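Local atomic coordinates of CghA (Chaetomium globosum, PDB entry 6KBC), a protein that is a mostly beta-strand protein of the calycin clan, built of two family domains and binding the ligand WK1 in a pocket lined by residues of both. Residues A[316-321]-A[351-356]; A[256-261]-A[303-308]; A[49-54]-A[144-149]; A[65-70]-A[76-81]. All coordinates share one frame; numbering follows the deposited sequence.

In the fold
These four contacts illustrate how the chemistry of a contact varies with its place in a beta-rich fold. Interactions 3 and 4 belong to the N-terminal family domain and lie on neighbouring strands, 46-54 in interaction 3 and 60-69 in interaction 4; both are buried, one held by apolar packing, the other by a ladder of backbone hydrogen bonds. Interactions 1 and 2 belong to the C-terminal domain. Interaction 2 is buried but centres on a polar bond, whereas interaction 1 lies at the surface and rests on one tyrosine ring; a salt bridge between Asp320 and Lys307 joins the two. Interactions 1, 2 and 4 each touch WK1, and Leu50 of interaction 3 lines the same pocket.

Interaction 1: A[316-321]-A[351-356]; sequences AKYRDK and AKPTSR. With WK1 ((2S)-3-[(2S,4E)-4-[[(1R,2S,4aR,6S,8R,8aS)-2-[(E)-but-2-en-2-yl]-6,8-dimethyl-1,2,4a,5,6,7,8,8a-octahydronaphthalen-1-yl]-oxidanyl-methylidene]-3,5-bis(oxidanylidene)pyrrolidin-2-yl]-2-methyl-2-oxidanyl-propanoic acid), chain B.
At the end of strand 348-353 in the C-terminal calycin-clan domain, the ring of Tyr318 comes out of the loop before strand 324-330 and rests on Ala351, Lys352 and Pro353. It is a surface contact carried by a single aromatic side chain. CB of Ala351 meets the ring near its plane, at the edge, 3.8 Å from Tyr318 CE2, while the backbone O of Lys352 lies over one ring face. Proline continues the platform beyond: Pro353 CD is 3.7 Å from Tyr318 OH, and Pro353 CG is 4.2 Å from Tyr318 CE1. Tyr318 thus spans three successive residues of the strand. In the loop itself, Arg319 grips Asp320 side-on through NE and NH2, and Asp320 is also paired with Lys307. The strand serves a second purpose on its other side. The CB of Lys352 points away from the tyrosine, and beyond CG the chain is fully extended, which carries NZ into the WK1 pocket. There Asn364 is another ligand-binding neighbour, and Lys352 NZ donates to two ligand oxygens, WK1 O2 at 2.8 Å and WK1 O at 2.5 Å.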
# COMPACT_ATOMS: atom_id res chain seq x y z
N ALA A 316 -2.38 -19.59 -1.55
CA ALA A 316 -1.07 -19.04 -1.27
C ALA A 316 -0.10 -20.16 -0.89
O ALA A 316 -0.50 -21.26 -0.51
CB ALA A 316 -1.14 -17.99 -0.16
N LYS A 317 1.21 -19.87 -1.02
CA LYS A 317 2.25 -20.89 -1.08
C LYS A 317 3.02 -21.03 0.22
O LYS A 317 3.81 -21.97 0.34
CB LYS A 317 3.28 -20.57 -2.17
CG LYS A 317 2.76 -20.44 -3.59
CD LYS A 317 2.10 -21.71 -4.07
CE LYS A 317 2.01 -21.73 -5.59
NZ LYS A 317 1.29 -22.95 -6.04
N TYR A 318 2.89 -20.10 1.15
CA TYR A 318 3.83 -20.05 2.26
C TYR A 318 3.15 -20.45 3.55
O TYR A 318 2.59 -21.54 3.62
CB TYR A 318 4.48 -18.67 2.32
CG TYR A 318 5.29 -18.39 1.08
CD1 TYR A 318 6.54 -19.00 0.90
CD2 TYR A 318 4.83 -17.52 0.09
CE1 TYR A 318 7.30 -18.76 -0.23
CE2 TYR A 318 5.59 -17.27 -1.06
CZ TYR A 318 6.83 -17.90 -1.21
OH TYR A 318 7.59 -17.67 -2.33
N ARG A 319 3.18 -19.61 4.59
CA ARG A 319 2.67 -20.06 5.88
C ARG A 319 1.19 -20.40 5.81
O ARG A 319 0.76 -21.49 6.21
CB ARG A 319 2.92 -19.02 6.97
CG ARG A 319 2.50 -19.53 8.35
CD ARG A 319 2.47 -18.42 9.39
NE ARG A 319 1.42 -17.45 9.09
CZ ARG A 319 1.48 -16.17 9.43
NH1 ARG A 319 2.55 -15.70 10.06
NH2 ARG A 319 0.47 -15.35 9.12
N ASP A 320 0.39 -19.48 5.30
CA ASP A 320 -1.06 -19.64 5.25
C ASP A 320 -1.45 -20.05 3.84
O ASP A 320 -1.16 -19.35 2.88
CB ASP A 320 -1.77 -18.34 5.63
CG ASP A 320 -1.30 -17.82 6.96
OD1 ASP A 320 -1.06 -18.67 7.86
OD2 ASP A 320 -1.18 -16.59 7.11
N LYS A 321 -2.16 -21.17 3.75
CA LYS A 321 -2.62 -21.70 2.47
C LYS A 321 -3.99 -21.13 2.13
O LYS A 321 -4.95 -21.86 1.88
CB LYS A 321 -2.64 -23.22 2.56
CG LYS A 321 -1.29 -23.87 2.92
CD LYS A 321 -0.13 -23.25 2.17
CE LYS A 321 1.18 -24.05 2.35
NZ LYS A 321 1.52 -24.13 3.78
N ALA A 351 5.48 -13.62 -5.27
CA ALA A 351 5.57 -14.57 -4.16
C ALA A 351 7.04 -14.71 -3.83
O ALA A 351 7.82 -15.15 -4.68
CB ALA A 351 4.96 -15.92 -4.53
N LYS A 352 7.43 -14.31 -2.63
CA LYS A 352 8.81 -14.45 -2.23
C LYS A 352 8.88 -14.84 -0.76
O LYS A 352 8.03 -14.42 0.04
CB LYS A 352 9.60 -13.17 -2.48
CG LYS A 352 9.15 -11.99 -1.68
CD LYS A 352 10.02 -10.77 -2.00
CE LYS A 352 9.58 -9.57 -1.18
NZ LYS A 352 10.40 -8.35 -1.44
N PRO A 353 9.88 -15.63 -0.37
CA PRO A 353 10.03 -16.02 1.04
C PRO A 353 10.39 -14.84 1.91
O PRO A 353 11.10 -13.93 1.49
CB PRO A 353 11.18 -17.04 1.01
CG PRO A 353 11.27 -17.50 -0.41
CD PRO A 353 10.85 -16.31 -1.25
N THR A 354 9.88 -14.85 3.14
CA THR A 354 10.32 -13.89 4.15
C THR A 354 11.07 -14.60 5.29
O THR A 354 11.27 -14.01 6.35
CB THR A 354 9.15 -13.10 4.74
OG1 THR A 354 8.20 -14.02 5.27
CG2 THR A 354 8.49 -12.19 3.66
N SER A 355 11.41 -15.86 5.09
CA SER A 355 12.20 -16.63 6.03
C SER A 355 12.81 -17.77 5.25
O SER A 355 12.45 -18.03 4.10
CB SER A 355 11.35 -17.16 7.18
OG SER A 355 10.50 -18.19 6.68
N ARG A 356 13.73 -18.49 5.90
CA ARG A 356 14.18 -19.76 5.36
C ARG A 356 13.00 -20.72 5.25
O ARG A 356 12.05 -20.65 6.04
CB ARG A 356 15.28 -20.34 6.25
CG ARG A 356 16.38 -19.31 6.59
CD ARG A 356 17.20 -19.70 7.82
NE ARG A 356 18.09 -20.81 7.49
CZ ARG A 356 18.79 -21.51 8.38
NH1 ARG A 356 18.73 -21.21 9.67
NH2 ARG A 356 19.55 -22.51 7.96
O WK1 B . 10.00 -6.59 -3.23
C17 WK1 B . 8.90 -6.23 -3.53
O1 WK1 B . 8.61 -5.93 -4.66
C19 WK1 B . 7.84 -6.14 -2.51
O2 WK1 B . 8.24 -6.64 -1.28
C18 WK1 B . 6.69 -7.00 -2.93
C20 WK1 B . 7.56 -4.67 -2.41
C22 WK1 B . 6.28 -4.41 -1.73
N WK1 B . 5.78 -3.05 -1.71
C21 WK1 B . 5.36 -2.75 -0.48
O5 WK1 B . 4.84 -1.58 -0.18
C23 WK1 B . 6.17 -4.80 -0.34
O4 WK1 B . 6.52 -5.97 0.16
C24 WK1 B . 5.57 -3.82 0.50
C16 WK1 B . 5.29 -3.93 1.93
O3 WK1 B . 5.58 -5.03 2.51
C9 WK1 B . 4.56 -2.87 2.63
C8 WK1 B . 3.09 -3.27 2.30
C12 WK1 B . 2.76 -3.78 0.91
C13 WK1 B . 2.30 -3.01 -0.04
C90 WK1 B . 1.99 -3.54 -1.40
C14 WK1 B . 2.97 -5.22 0.59
C7 WK1 B . 2.57 -4.32 3.24
C6 WK1 B . 2.66 -4.11 4.52
C3 WK1 B . 3.53 -2.97 4.97
C4 WK1 B . 4.78 -2.81 4.13
C5 WK1 B . 5.39 -1.48 4.51
C11 WK1 B . 6.73 -1.33 3.86
C2 WK1 B . 3.81 -2.89 6.45
C1 WK1 B . 4.18 -1.46 6.69
C10 WK1 B . 4.31 -1.07 8.13
C WK1 B . 5.49 -1.21 6.00

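Interaction 2: A[256-261]-A[303-308]. With WK1 ((2S)-3-[(2S,4E)-4-[[(1R,2S,4aR,6S,8R,8aS)-2-[(E)-but-2-en-2-yl]-6,8-dimethyl-1,2,4a,5,6,7,8,8a-octahydronaphthalen-1-yl]-oxidanyl-methylidene]-3,5-bis(oxidanylidene)pyrrolidin-2-yl]-2-methyl-2-oxidanyl-propanoic acid), chain B.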
# COMPACT_ATOMS: atom_id res chain seq x y z
N VAL A 256 -6.96 -1.12 2.64
CA VAL A 256 -6.67 -1.73 3.94
C VAL A 256 -5.17 -1.81 4.11
O VAL A 256 -4.45 -2.17 3.18
CB VAL A 256 -7.28 -3.15 4.08
CG1 VAL A 256 -6.83 -3.79 5.41
CG2 VAL A 256 -8.79 -3.10 4.02
N MET A 257 -4.71 -1.49 5.31
CA MET A 257 -3.38 -1.89 5.78
C MET A 257 -3.63 -2.44 7.17
O MET A 257 -3.91 -1.66 8.09
CB MET A 257 -2.41 -0.71 5.79
CG MET A 257 -0.95 -1.09 6.10
SD MET A 257 -0.30 -2.65 5.45
CE MET A 257 -0.04 -2.10 3.78
N ARG A 258 -3.59 -3.77 7.32
CA ARG A 258 -3.84 -4.44 8.59
C ARG A 258 -2.57 -5.15 9.05
O ARG A 258 -1.98 -5.93 8.29
CB ARG A 258 -5.02 -5.45 8.50
CG ARG A 258 -5.38 -6.04 9.90
CD ARG A 258 -4.52 -7.29 10.02
NE ARG A 258 -4.88 -8.40 9.15
CZ ARG A 258 -4.01 -9.26 8.67
NH1 ARG A 258 -2.73 -8.88 8.57
NH2 ARG A 258 -4.42 -10.33 8.00
N LEU A 259 -2.19 -4.94 10.32
CA LEU A 259 -1.02 -5.59 10.91
C LEU A 259 -1.46 -6.47 12.07
O LEU A 259 -2.34 -6.09 12.85
CB LEU A 259 -0.02 -4.58 11.45
CG LEU A 259 0.58 -3.65 10.40
CD1 LEU A 259 1.31 -2.55 11.10
CD2 LEU A 259 1.53 -4.47 9.55
N VAL A 260 -0.83 -7.63 12.18
CA VAL A 260 -0.93 -8.47 13.37
C VAL A 260 0.47 -8.58 13.96
O VAL A 260 1.42 -8.95 13.25
CB VAL A 260 -1.51 -9.86 13.05
CG1 VAL A 260 -1.60 -10.72 14.33
CG2 VAL A 260 -2.89 -9.71 12.37
N SER A 261 0.61 -8.26 15.24
CA SER A 261 1.92 -8.15 15.86
C SER A 261 2.56 -9.52 16.08
O SER A 261 1.99 -10.58 15.78
CB SER A 261 1.82 -7.41 17.19
OG SER A 261 1.39 -8.30 18.23
N VAL A 303 -12.95 -2.86 10.80
CA VAL A 303 -12.88 -3.86 9.75
C VAL A 303 -12.37 -5.14 10.38
O VAL A 303 -11.55 -5.11 11.30
CB VAL A 303 -12.00 -3.41 8.57
CG1 VAL A 303 -10.56 -3.27 8.98
CG2 VAL A 303 -12.15 -4.40 7.40
N ARG A 304 -12.92 -6.26 9.93
CA ARG A 304 -12.42 -7.58 10.26
C ARG A 304 -11.81 -8.19 9.01
O ARG A 304 -12.46 -8.23 7.96
CB ARG A 304 -13.56 -8.45 10.80
CG ARG A 304 -13.15 -9.86 11.21
CD ARG A 304 -14.35 -10.54 11.79
NE ARG A 304 -15.46 -10.67 10.83
CZ ARG A 304 -15.58 -11.68 9.98
NH1 ARG A 304 -14.67 -12.64 9.96
NH2 ARG A 304 -16.62 -11.75 9.16
N THR A 305 -10.56 -8.62 9.11
CA THR A 305 -9.88 -9.32 8.03
C THR A 305 -9.79 -10.79 8.41
O THR A 305 -9.26 -11.12 9.48
CB THR A 305 -8.48 -8.75 7.81
OG1 THR A 305 -7.69 -9.01 8.99
CG2 THR A 305 -8.54 -7.23 7.50
N GLU A 306 -10.29 -11.68 7.56
CA GLU A 306 -10.29 -13.11 7.89
C GLU A 306 -9.75 -13.90 6.71
O GLU A 306 -10.28 -13.80 5.59
CB GLU A 306 -11.70 -13.62 8.25
CG GLU A 306 -11.73 -15.14 8.38
CD GLU A 306 -13.09 -15.68 8.80
OE1 GLU A 306 -13.12 -16.72 9.48
OE2 GLU A 306 -14.13 -15.04 8.49
N LYS A 307 -8.70 -14.67 6.95
CA LYS A 307 -8.17 -15.54 5.92
C LYS A 307 -9.24 -16.56 5.52
O LYS A 307 -9.90 -17.14 6.38
CB LYS A 307 -6.91 -16.27 6.42
CG LYS A 307 -5.70 -15.37 6.68
CD LYS A 307 -4.73 -16.09 7.64
CE LYS A 307 -3.75 -15.11 8.26
NZ LYS A 307 -2.85 -14.54 7.21
N LEU A 308 -9.42 -16.73 4.20
CA LEU A 308 -10.38 -17.67 3.64
C LEU A 308 -9.62 -18.90 3.17
O LEU A 308 -8.57 -18.77 2.54
CB LEU A 308 -11.14 -17.06 2.47
CG LEU A 308 -12.10 -15.92 2.80
CD1 LEU A 308 -12.70 -15.37 1.53
CD2 LEU A 308 -13.21 -16.40 3.72
O WK1 B . 10.00 -6.59 -3.23
C17 WK1 B . 8.90 -6.23 -3.53
O1 WK1 B . 8.61 -5.93 -4.66
C19 WK1 B . 7.84 -6.14 -2.51
O2 WK1 B . 8.24 -6.64 -1.28
C18 WK1 B . 6.69 -7.00 -2.93
C20 WK1 B . 7.56 -4.67 -2.41
C22 WK1 B . 6.28 -4.41 -1.73
N WK1 B . 5.78 -3.05 -1.71
C21 WK1 B . 5.36 -2.75 -0.48
O5 WK1 B . 4.84 -1.58 -0.18
C23 WK1 B . 6.17 -4.80 -0.34
O4 WK1 B . 6.52 -5.97 0.16
C24 WK1 B . 5.57 -3.82 0.50
C16 WK1 B . 5.29 -3.93 1.93
O3 WK1 B . 5.58 -5.03 2.51
C9 WK1 B . 4.56 -2.87 2.63
C8 WK1 B . 3.09 -3.27 2.30
C12 WK1 B . 2.76 -3.78 0.91
C13 WK1 B . 2.30 -3.01 -0.04
C90 WK1 B . 1.99 -3.54 -1.40
C14 WK1 B . 2.97 -5.22 0.59
C7 WK1 B . 2.57 -4.32 3.24
C6 WK1 B . 2.66 -4.11 4.52
C3 WK1 B . 3.53 -2.97 4.97
C4 WK1 B . 4.78 -2.81 4.13
C5 WK1 B . 5.39 -1.48 4.51
C11 WK1 B . 6.73 -1.33 3.86
C2 WK1 B . 3.81 -2.89 6.45
C1 WK1 B . 4.18 -1.46 6.69
C10 WK1 B . 4.31 -1.07 8.13
C WK1 B . 5.49 -1.21 6.00
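Arg258 and Thr305 face each other across two strands that are not paired with one another, 252-261 and 302-308, in the strand-rich C-terminal calycin-clan domain. The close part of the contact is this one polar meeting. Arg258 NE donates to Thr305 OG1 over 2.9 Å with an N-H...O angle of 161°, and the hydroxyl sits in the guanidinium plane, at its edge. Bends at chi2 (-90°) and chi3 (-70°) fold the arginine chain and present this NE edge to the threonine instead of driving the group straight across. Val260 CG2 lies 3.6 Å above one face of the guanidinium, offset toward its rim, and so backs the group from its own strand. Further grip comes from outside the segments: Asp241 forms salt bridges with Arg258 NH1 and Lys307 NZ, and Lys307 also pairs with Asp320. The 4.6 Å between Arg258 NH2 and Lys307 NZ is therefore best read as two cations gathered round carboxylates.

Away from this centre the contact is looser. Val256 CG1 approaches Thr305 CG2 only to 4.4 Å, and toward the other end, where Val260 and Lys307 are partly exposed, the strands meet through the tip of the lysine alone. The other side of strand 252-261 is packed differently: Met257, bent at chi2 and chi3, turns its thioether to the ligand, with SD 3.4 Å from WK1 C6.

Interaction 3: A[49-54]-A[144-149]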
# COMPACT_ATOMS: atom_id res chain seq x y z
N TRP A 49 6.55 5.75 0.04
CA TRP A 49 5.57 6.41 -0.81
C TRP A 49 5.11 5.38 -1.83
O TRP A 49 5.92 4.91 -2.64
CB TRP A 49 6.18 7.63 -1.53
CG TRP A 49 6.63 8.73 -0.60
CD1 TRP A 49 5.97 9.90 -0.33
CD2 TRP A 49 7.83 8.76 0.17
NE1 TRP A 49 6.70 10.66 0.55
CE2 TRP A 49 7.84 9.98 0.88
CE3 TRP A 49 8.90 7.88 0.32
CZ2 TRP A 49 8.88 10.33 1.73
CZ3 TRP A 49 9.94 8.23 1.17
CH2 TRP A 49 9.92 9.44 1.87
N LEU A 50 3.83 5.02 -1.78
CA LEU A 50 3.30 3.97 -2.64
C LEU A 50 2.35 4.55 -3.67
O LEU A 50 1.48 5.37 -3.33
CB LEU A 50 2.56 2.90 -1.81
CG LEU A 50 1.85 1.74 -2.54
CD1 LEU A 50 1.87 0.49 -1.65
CD2 LEU A 50 0.41 2.09 -2.95
N PHE A 51 2.47 4.10 -4.91
CA PHE A 51 1.59 4.51 -6.00
C PHE A 51 1.18 3.25 -6.75
O PHE A 51 2.04 2.44 -7.09
CB PHE A 51 2.26 5.49 -6.98
CG PHE A 51 2.81 6.73 -6.33
CD1 PHE A 51 4.05 6.72 -5.71
CD2 PHE A 51 2.10 7.93 -6.39
CE1 PHE A 51 4.56 7.88 -5.12
CE2 PHE A 51 2.61 9.09 -5.81
CZ PHE A 51 3.83 9.06 -5.18
N ASP A 52 -0.10 3.11 -7.06
CA ASP A 52 -0.49 1.91 -7.78
C ASP A 52 -1.59 2.22 -8.78
O ASP A 52 -2.15 3.32 -8.82
CB ASP A 52 -0.92 0.77 -6.84
CG ASP A 52 -2.06 1.15 -5.93
OD1 ASP A 52 -2.85 2.06 -6.30
OD2 ASP A 52 -2.19 0.54 -4.84
N ALA A 53 -1.92 1.20 -9.57
CA ALA A 53 -2.95 1.34 -10.58
C ALA A 53 -3.37 -0.07 -10.97
O ALA A 53 -2.53 -0.96 -11.06
CB ALA A 53 -2.41 2.08 -11.81
N MET A 54 -4.66 -0.27 -11.19
CA MET A 54 -5.03 -1.52 -11.82
C MET A 54 -6.21 -1.29 -12.73
O MET A 54 -7.00 -0.38 -12.50
CB MET A 54 -5.37 -2.59 -10.81
CG MET A 54 -6.60 -2.28 -10.01
SD MET A 54 -6.79 -3.68 -8.90
CE MET A 54 -7.26 -4.96 -10.05
N THR A 144 -1.14 13.01 -9.35
CA THR A 144 0.21 12.52 -9.19
C THR A 144 0.77 12.18 -10.56
O THR A 144 0.02 11.91 -11.50
CB THR A 144 0.33 11.24 -8.33
OG1 THR A 144 -0.08 10.11 -9.10
CG2 THR A 144 -0.52 11.33 -7.11
N THR A 145 2.09 12.15 -10.63
CA THR A 145 2.78 11.61 -11.79
C THR A 145 3.97 10.82 -11.31
O THR A 145 4.74 11.30 -10.47
CB THR A 145 3.23 12.73 -12.75
OG1 THR A 145 2.08 13.48 -13.15
CG2 THR A 145 3.88 12.14 -13.97
N VAL A 146 4.11 9.60 -11.81
CA VAL A 146 5.25 8.75 -11.52
C VAL A 146 5.91 8.44 -12.85
O VAL A 146 5.23 8.04 -13.80
CB VAL A 146 4.82 7.46 -10.80
CG1 VAL A 146 6.03 6.61 -10.49
CG2 VAL A 146 4.05 7.83 -9.54
N VAL A 147 7.22 8.64 -12.93
CA VAL A 147 7.93 8.49 -14.19
C VAL A 147 9.14 7.60 -13.96
O VAL A 147 9.93 7.83 -13.04
CB VAL A 147 8.36 9.84 -14.77
CG1 VAL A 147 9.11 9.63 -16.08
CG2 VAL A 147 7.15 10.73 -14.98
N PHE A 148 9.28 6.59 -14.80
CA PHE A 148 10.41 5.69 -14.78
C PHE A 148 11.27 5.95 -16.00
O PHE A 148 10.75 6.03 -17.12
CB PHE A 148 9.96 4.23 -14.74
CG PHE A 148 9.09 3.90 -13.55
CD1 PHE A 148 9.66 3.64 -12.32
CD2 PHE A 148 7.71 3.90 -13.66
CE1 PHE A 148 8.87 3.36 -11.22
CE2 PHE A 148 6.91 3.62 -12.56
CZ PHE A 148 7.49 3.35 -11.34
N ASP A 149 12.57 6.09 -15.78
CA ASP A 149 13.56 6.19 -16.85
C ASP A 149 14.69 5.24 -16.46
O ASP A 149 15.72 5.66 -15.94
CB ASP A 149 14.04 7.64 -17.06
CG ASP A 149 15.02 7.78 -18.21
OD1 ASP A 149 15.15 6.83 -19.02
OD2 ASP A 149 15.68 8.84 -18.30
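Thr144 and Val146, on strand 143-150 of the N-terminal calycin-clan domain, pack on Phe51 of strand 46-54, a strand with which theirs is not paired. The contact is therefore one of side chains meeting across a buried interior, without backbone hydrogen bonds between the segments. Thr144 comes first: its CB lies 4.0 Å from Phe51 CE2, approaching the ring obliquely, while its hydroxyl is weakly bonded to His160. Thr145 then turns its side chain away from Phe51. Val146 makes the main contact. Its CG2 stands over one face of the phenylalanine as a CH-pi interaction, 3.9 Å from the ring centroid and 22° off the ring normal, closer to the base of the ring than to its far end, since Phe51 CG is just 3.6 Å from Val146 CG2. The valine has CG1 anti to its own nitrogen (chi1 -179°), leaving CG2 as the branch that meets the ring. Phe135 is a further aromatic neighbour of Phe51, and the preceding residue, Leu50, touches WK1. Further along, Phe148 makes no contact with 49-54 and meets strand 77-85 instead, where its CE1 lies 3.7 Å from Ile81 CD1.

Interaction 4: A[65-70]-A[76-81]. With WK1 ((2S)-3-[(2S,4E)-4-[[(1R,2S,4aR,6S,8R,8aS)-2-[(E)-but-2-en-2-yl]-6,8-dimethyl-1,2,4a,5,6,7,8,8a-octahydronaphthalen-1-yl]-oxidanyl-methylidene]-3,5-bis(oxidanylidene)pyrrolidin-2-yl]-2-methyl-2-oxidanyl-propanoic acid), chain B.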
# COMPACT_ATOMS: atom_id res chain seq x y z
N SER A 65 6.59 1.01 -4.72
CA SER A 65 6.83 1.63 -3.43
C SER A 65 8.21 2.27 -3.50
O SER A 65 9.19 1.59 -3.81
CB SER A 65 6.75 0.61 -2.28
OG SER A 65 5.41 0.22 -2.07
N PHE A 66 8.26 3.58 -3.27
CA PHE A 66 9.52 4.28 -3.12
C PHE A 66 9.93 4.19 -1.66
O PHE A 66 9.22 4.68 -0.77
CB PHE A 66 9.39 5.74 -3.55
CG PHE A 66 9.10 5.91 -5.02
CD1 PHE A 66 7.80 5.83 -5.50
CD2 PHE A 66 10.13 6.17 -5.92
CE1 PHE A 66 7.53 6.01 -6.87
CE2 PHE A 66 9.86 6.35 -7.28
CZ PHE A 66 8.56 6.27 -7.75
N PHE A 67 11.08 3.57 -1.41
CA PHE A 67 11.54 3.26 -0.06
C PHE A 67 12.77 4.10 0.31
O PHE A 67 13.68 4.26 -0.50
CB PHE A 67 11.93 1.78 0.07
CG PHE A 67 10.77 0.84 0.14
CD1 PHE A 67 9.77 1.00 1.09
CD2 PHE A 67 10.71 -0.26 -0.71
CE1 PHE A 67 8.71 0.09 1.17
CE2 PHE A 67 9.66 -1.16 -0.63
CZ PHE A 67 8.66 -0.99 0.31
N ARG A 68 12.76 4.60 1.53
CA ARG A 68 13.98 4.92 2.28
C ARG A 68 13.97 4.02 3.50
O ARG A 68 13.17 4.23 4.43
CB ARG A 68 14.02 6.40 2.68
CG ARG A 68 14.19 7.38 1.54
CD ARG A 68 13.98 8.77 2.08
NE ARG A 68 14.38 9.82 1.15
CZ ARG A 68 14.50 11.09 1.50
NH1 ARG A 68 14.26 11.45 2.75
NH2 ARG A 68 14.86 12.01 0.60
N ASP A 69 14.83 3.00 3.51
CA ASP A 69 14.86 2.00 4.57
C ASP A 69 16.23 2.06 5.25
O ASP A 69 17.23 1.57 4.70
CB ASP A 69 14.57 0.61 4.01
CG ASP A 69 14.36 -0.45 5.11
OD1 ASP A 69 14.72 -0.19 6.28
OD2 ASP A 69 13.83 -1.54 4.79
N GLY A 70 16.27 2.64 6.45
CA GLY A 70 17.54 2.78 7.15
C GLY A 70 18.16 1.43 7.47
O GLY A 70 19.38 1.26 7.35
N SER A 76 19.77 1.68 0.94
CA SER A 76 18.58 2.16 1.63
C SER A 76 17.52 2.71 0.70
O SER A 76 16.37 2.87 1.13
CB SER A 76 18.95 3.25 2.64
OG SER A 76 19.55 2.68 3.79
N PHE A 77 17.86 3.03 -0.55
CA PHE A 77 16.96 3.76 -1.44
C PHE A 77 16.57 2.87 -2.60
O PHE A 77 17.44 2.34 -3.30
CB PHE A 77 17.61 5.05 -1.94
CG PHE A 77 18.24 5.84 -0.85
CD1 PHE A 77 17.54 6.10 0.32
CD2 PHE A 77 19.54 6.31 -0.97
CE1 PHE A 77 18.12 6.82 1.34
CE2 PHE A 77 20.12 7.03 0.05
CZ PHE A 77 19.41 7.29 1.21
N ARG A 78 15.27 2.74 -2.81
CA ARG A 78 14.77 1.61 -3.58
C ARG A 78 13.37 1.97 -4.05
O ARG A 78 12.58 2.51 -3.28
CB ARG A 78 14.76 0.37 -2.67
CG ARG A 78 14.49 -0.96 -3.27
CD ARG A 78 14.49 -1.96 -2.12
NE ARG A 78 15.78 -2.02 -1.43
CZ ARG A 78 16.80 -2.80 -1.78
NH1 ARG A 78 16.68 -3.65 -2.79
NH2 ARG A 78 17.93 -2.76 -1.08
N ALA A 79 13.10 1.73 -5.32
CA ALA A 79 11.74 1.77 -5.85
C ALA A 79 11.41 0.32 -6.15
O ALA A 79 11.98 -0.27 -7.07
CB ALA A 79 11.62 2.65 -7.09
N ALA A 80 10.52 -0.27 -5.35
CA ALA A 80 10.15 -1.66 -5.53
C ALA A 80 8.93 -1.70 -6.44
O ALA A 80 7.89 -1.13 -6.10
CB ALA A 80 9.84 -2.34 -4.19
N ILE A 81 9.05 -2.40 -7.57
CA ILE A 81 8.05 -2.35 -8.62
C ILE A 81 7.49 -3.74 -8.87
O ILE A 81 8.24 -4.71 -8.97
CB ILE A 81 8.63 -1.78 -9.94
CG1 ILE A 81 9.20 -0.38 -9.71
CG2 ILE A 81 7.54 -1.74 -11.00
CD1 ILE A 81 10.27 0.00 -10.73
O WK1 B . 10.00 -6.59 -3.23
C17 WK1 B . 8.90 -6.23 -3.53
O1 WK1 B . 8.61 -5.93 -4.66
C19 WK1 B . 7.84 -6.14 -2.51
O2 WK1 B . 8.24 -6.64 -1.28
C18 WK1 B . 6.69 -7.00 -2.93
C20 WK1 B . 7.56 -4.67 -2.41
C22 WK1 B . 6.28 -4.41 -1.73
N WK1 B . 5.78 -3.05 -1.71
C21 WK1 B . 5.36 -2.75 -0.48
O5 WK1 B . 4.84 -1.58 -0.18
C23 WK1 B . 6.17 -4.80 -0.34
O4 WK1 B . 6.52 -5.97 0.16
C24 WK1 B . 5.57 -3.82 0.50
C16 WK1 B . 5.29 -3.93 1.93
O3 WK1 B . 5.58 -5.03 2.51
C9 WK1 B . 4.56 -2.87 2.63
C8 WK1 B . 3.09 -3.27 2.30
C12 WK1 B . 2.76 -3.78 0.91
C13 WK1 B . 2.30 -3.01 -0.04
C90 WK1 B . 1.99 -3.54 -1.40
C14 WK1 B . 2.97 -5.22 0.59
C7 WK1 B . 2.57 -4.32 3.24
C6 WK1 B . 2.66 -4.11 4.52
C3 WK1 B . 3.53 -2.97 4.97
C4 WK1 B . 4.78 -2.81 4.13
C5 WK1 B . 5.39 -1.48 4.51
C11 WK1 B . 6.73 -1.33 3.86
C2 WK1 B . 3.81 -2.89 6.45
C1 WK1 B . 4.18 -1.46 6.69
C10 WK1 B . 4.31 -1.07 8.13
C WK1 B . 5.49 -1.21 6.00
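Phe67 N donates to Arg78 O over 2.6 Å, and Ser76 OG donates to Asp69 O at 2.7 Å from above the carbonyl plane. Ser65 and Ala80 make a reciprocal pair: Ser65 N binds Ala80 O at 2.9 Å and Ala80 N binds Ser65 O at 2.8 Å. The return bond from Arg78 N to Phe67 O is longer, 3.2 Å, and that oxygen also accepts from Trp118. Asp69 N to Ser76 O closes the ladder at the turn end.

Outward from the backbone, the two faces differ. One carries Ser65, Phe67 and Ala80 toward the ligand: Ser65 OG, held anti to its carbonyl carbon (chi1 -72°), gives a hydrogen bond to WK1 O5 (2.7 Å), Phe67 CE1 lies 3.6 Å from WK1 C11, and Ala80 CB packs against both the Phe67 ring and WK1. On the other face, Ala79 CB meets the Phe66 ring obliquely, and Arg68 CG is 3.8 Å from Phe77 CD1; the arginine's polar end goes to Ser8 and Ser100. Non-hydrogen-bonded pairs Phe66-Ala79 and Arg68-Phe77 interleave with bonded pairs Ser65-Ala80 and Phe67-Arg78, the regular antiparallel register of a beta hairpin, here forming one wall of the WK1 pocket.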